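PDB 6ZJ8: virulence sensor protein BvgS from Bordetella pertussis, which is a sensor histidine kinase that phosphorylates itself on histidine and probably controls virulence in the whooping-cough bacterium, its PAS domain taking part in signal transduction. Local coordinates for residues Ile37-Lys42 against Met46-Asp51. Numbering follows the deposited sequence.
Sequences IYVRDK and MLLCND
Met46 runs forward along the buried face of the hairpin, in the direction of its own strand, past Arg40 to Tyr38; its unbranched, flexible chain suits that reach. From CB, CG lies anti to the carbonyl carbon (chi1 -68°), and further bends at chi2 and chi3 curl the thioether round. SD comes beside Arg40 CB, and Met46 CE ends 3.5 Å from Tyr38 CB. Met46 SD stands 5.0 Å from the centroid of the Tyr38 ring, oblique to it, in a Met-aromatic contact. Cys49, small enough to sit directly across from Tyr38, shares this buried face, which Val64 and Leu88 help to cover.

The two strands form the antiparallel hairpin that opens the PAS fold; 46-49 is an outermost strand of the sheet, while 37-41 also pairs with strand 128-137. A classic beta bulge interrupts the hairpin: Leu47 N bonds to Val39 O at 2.7 Å, Leu48 N reaches the same oxygen only weakly at 3.4 Å, and Val39 N returns a bond to Leu48 O. On the other face beta-branched Val39 lays its CB against Leu48 CB at 4.1 Å, where helix 17-31 packs on Leu48 through Met26 and Leu29.

Asn50 ends the pairing as the N-cap of helix 51-57, and its short amide can serve strand and helix together. Ile37 N donates to Asn50 OD1 at 3.0 Å from above the carbonyl plane, while Asn50 N bonds to Ile37 O. OD1 also accepts from Tyr53 N, and ND2 donates to Thr33 OG1 and Asn35 O, fixing the rotation of the buried amide.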
loop_
_atom_site.group_PDB
_atom_site.type_symbol
_atom_site.label_atom_id
_atom_site.label_comp_id
_atom_site.label_asym_id
_atom_site.label_seq_id
_atom_site.Cartn_x
_atom_site.Cartn_y
_atom_site.Cartn_z
ATOM N N ILE A 37 -3.574 -1.182 0.459
ATOM C CA ILE A 37 -3.944 -0.634 -0.838
ATOM C C ILE A 37 -4.097 0.871 -0.686
ATOM O O ILE A 37 -4.554 1.360 0.352
ATOM C CB ILE A 37 -5.235 -1.272 -1.393
ATOM C CG1 ILE A 37 -5.518 -0.737 -2.800
ATOM C CG2 ILE A 37 -6.415 -0.977 -0.486
ATOM C CD1 ILE A 37 -6.696 -1.383 -3.471
ATOM N N TYR A 38 -3.706 1.602 -1.728
ATOM C CA TYR A 38 -3.771 3.054 -1.734
ATOM C C TYR A 38 -4.169 3.528 -3.124
ATOM O O TYR A 38 -4.180 2.761 -4.090
ATOM C CB TYR A 38 -2.428 3.678 -1.337
ATOM C CG TYR A 38 -1.289 3.239 -2.230
ATOM C CD1 TYR A 38 -1.005 3.914 -3.412
ATOM C CD2 TYR A 38 -0.508 2.140 -1.902
ATOM C CE1 TYR A 38 0.035 3.508 -4.236
ATOM C CE2 TYR A 38 0.529 1.727 -2.718
ATOM C CZ TYR A 38 0.794 2.412 -3.884
ATOM O OH TYR A 38 1.827 1.997 -4.692
ATOM N N VAL A 39 -4.497 4.813 -3.213
ATOM C CA VAL A 39 -4.754 5.480 -4.482
ATOM C C VAL A 39 -4.018 6.811 -4.470
ATOM O O VAL A 39 -4.202 7.617 -3.551
ATOM C CB VAL A 39 -6.258 5.696 -4.731
ATOM C CG1 VAL A 39 -6.470 6.455 -6.028
ATOM C CG2 VAL A 39 -6.981 4.360 -4.764
ATOM N N ARG A 40 -3.191 7.038 -5.486
ATOM C CA ARG A 40 -2.378 8.241 -5.599
ATOM C C ARG A 40 -2.670 8.912 -6.933
ATOM O O ARG A 40 -2.658 8.253 -7.978
ATOM C CB ARG A 40 -0.891 7.895 -5.474
ATOM C CG ARG A 40 0.047 9.051 -5.739
ATOM C CD ARG A 40 1.408 8.824 -5.100
ATOM N NE ARG A 40 1.984 7.523 -5.430
ATOM C CZ ARG A 40 3.252 7.189 -5.207
ATOM N NH1 ARG A 40 4.089 8.064 -4.662
ATOM N NH2 ARG A 40 3.691 5.983 -5.536
ATOM N N ASP A 41 -2.935 10.216 -6.896
ATOM C CA ASP A 41 -3.294 10.941 -8.105
ATOM C C ASP A 41 -2.052 11.193 -8.960
ATOM O O ASP A 41 -0.942 10.760 -8.641
ATOM C CB ASP A 41 -4.005 12.249 -7.753
ATOM C CG ASP A 41 -3.085 13.273 -7.110
ATOM O OD1 ASP A 41 -1.890 12.978 -6.901
ATOM O OD2 ASP A 41 -3.565 14.385 -6.812
ATOM N N LYS A 42 -2.250 11.910 -10.068
ATOM C CA LYS A 42 -1.148 12.190 -10.984
ATOM C C LYS A 42 -0.061 13.007 -10.298
ATOM O O LYS A 42 1.132 12.706 -10.424
ATOM C CB LYS A 42 -1.676 12.922 -12.221
ATOM C CG LYS A 42 -0.596 13.367 -13.202
ATOM C CD LYS A 42 -1.191 14.109 -14.392
ATOM C CE LYS A 42 -0.101 14.710 -15.270
ATOM N NZ LYS A 42 -0.649 15.421 -16.461
ATOM N N MET A 46 -1.962 11.485 -2.094
ATOM C CA MET A 46 -2.623 10.254 -1.679
ATOM C C MET A 46 -4.105 10.520 -1.438
ATOM O O MET A 46 -4.467 11.342 -0.588
ATOM C CB MET A 46 -1.960 9.702 -0.418
ATOM C CG MET A 46 -0.538 9.205 -0.637
ATOM S SD MET A 46 -0.477 7.575 -1.404
ATOM C CE MET A 46 -0.849 6.539 0.005
ATOM N N LEU A 47 -4.959 9.820 -2.182
ATOM C CA LEU A 47 -6.404 9.981 -2.074
ATOM C C LEU A 47 -7.054 8.967 -1.148
ATOM O O LEU A 47 -8.051 9.290 -0.494
ATOM C CB LEU A 47 -7.050 9.861 -3.456
ATOM C CG LEU A 47 -6.454 10.760 -4.537
ATOM C CD1 LEU A 47 -7.197 10.561 -5.843
ATOM C CD2 LEU A 47 -6.493 12.213 -4.101
ATOM N N LEU A 48 -6.521 7.751 -1.082
ATOM C CA LEU A 48 -7.124 6.699 -0.282
ATOM C C LEU A 48 -6.036 5.749 0.185
ATOM O O LEU A 48 -5.045 5.519 -0.513
ATOM C CB LEU A 48 -8.193 5.939 -1.077
ATOM C CG LEU A 48 -8.913 4.794 -0.362
ATOM C CD1 LEU A 48 -10.355 4.710 -0.832
ATOM C CD2 LEU A 48 -8.213 3.463 -0.597
ATOM N N CYS A 49 -6.232 5.207 1.384
ATOM C CA CYS A 49 -5.371 4.156 1.908
ATOM C C CYS A 49 -6.137 3.432 3.003
ATOM O O CYS A 49 -6.741 4.076 3.866
ATOM C CB CYS A 49 -4.052 4.726 2.440
ATOM S SG CYS A 49 -4.209 6.248 3.383
ATOM N N ASN A 50 -6.127 2.103 2.955
ATOM C CA ASN A 50 -6.868 1.320 3.928
ATOM C C ASN A 50 -6.069 1.199 5.224
ATOM O O ASN A 50 -4.945 1.695 5.344
ATOM C CB ASN A 50 -7.218 -0.047 3.345
ATOM C CG ASN A 50 -5.994 -0.892 3.043
ATOM O OD1 ASN A 50 -4.863 -0.401 3.036
ATOM N ND2 ASN A 50 -6.220 -2.171 2.770
ATOM N N ASP A 51 -6.667 0.534 6.216
ATOM C CA ASP A 51 -6.018 0.410 7.517
ATOM C C ASP A 51 -4.804 -0.508 7.462
ATOM O O ASP A 51 -3.886 -0.362 8.275
ATOM C CB ASP A 51 -7.016 -0.105 8.550
ATOM C CG ASP A 51 -8.118 0.888 8.841
ATOM O OD1 ASP A 51 -8.014 2.050 8.391
ATOM O OD2 ASP A 51 -9.089 0.502 9.521
#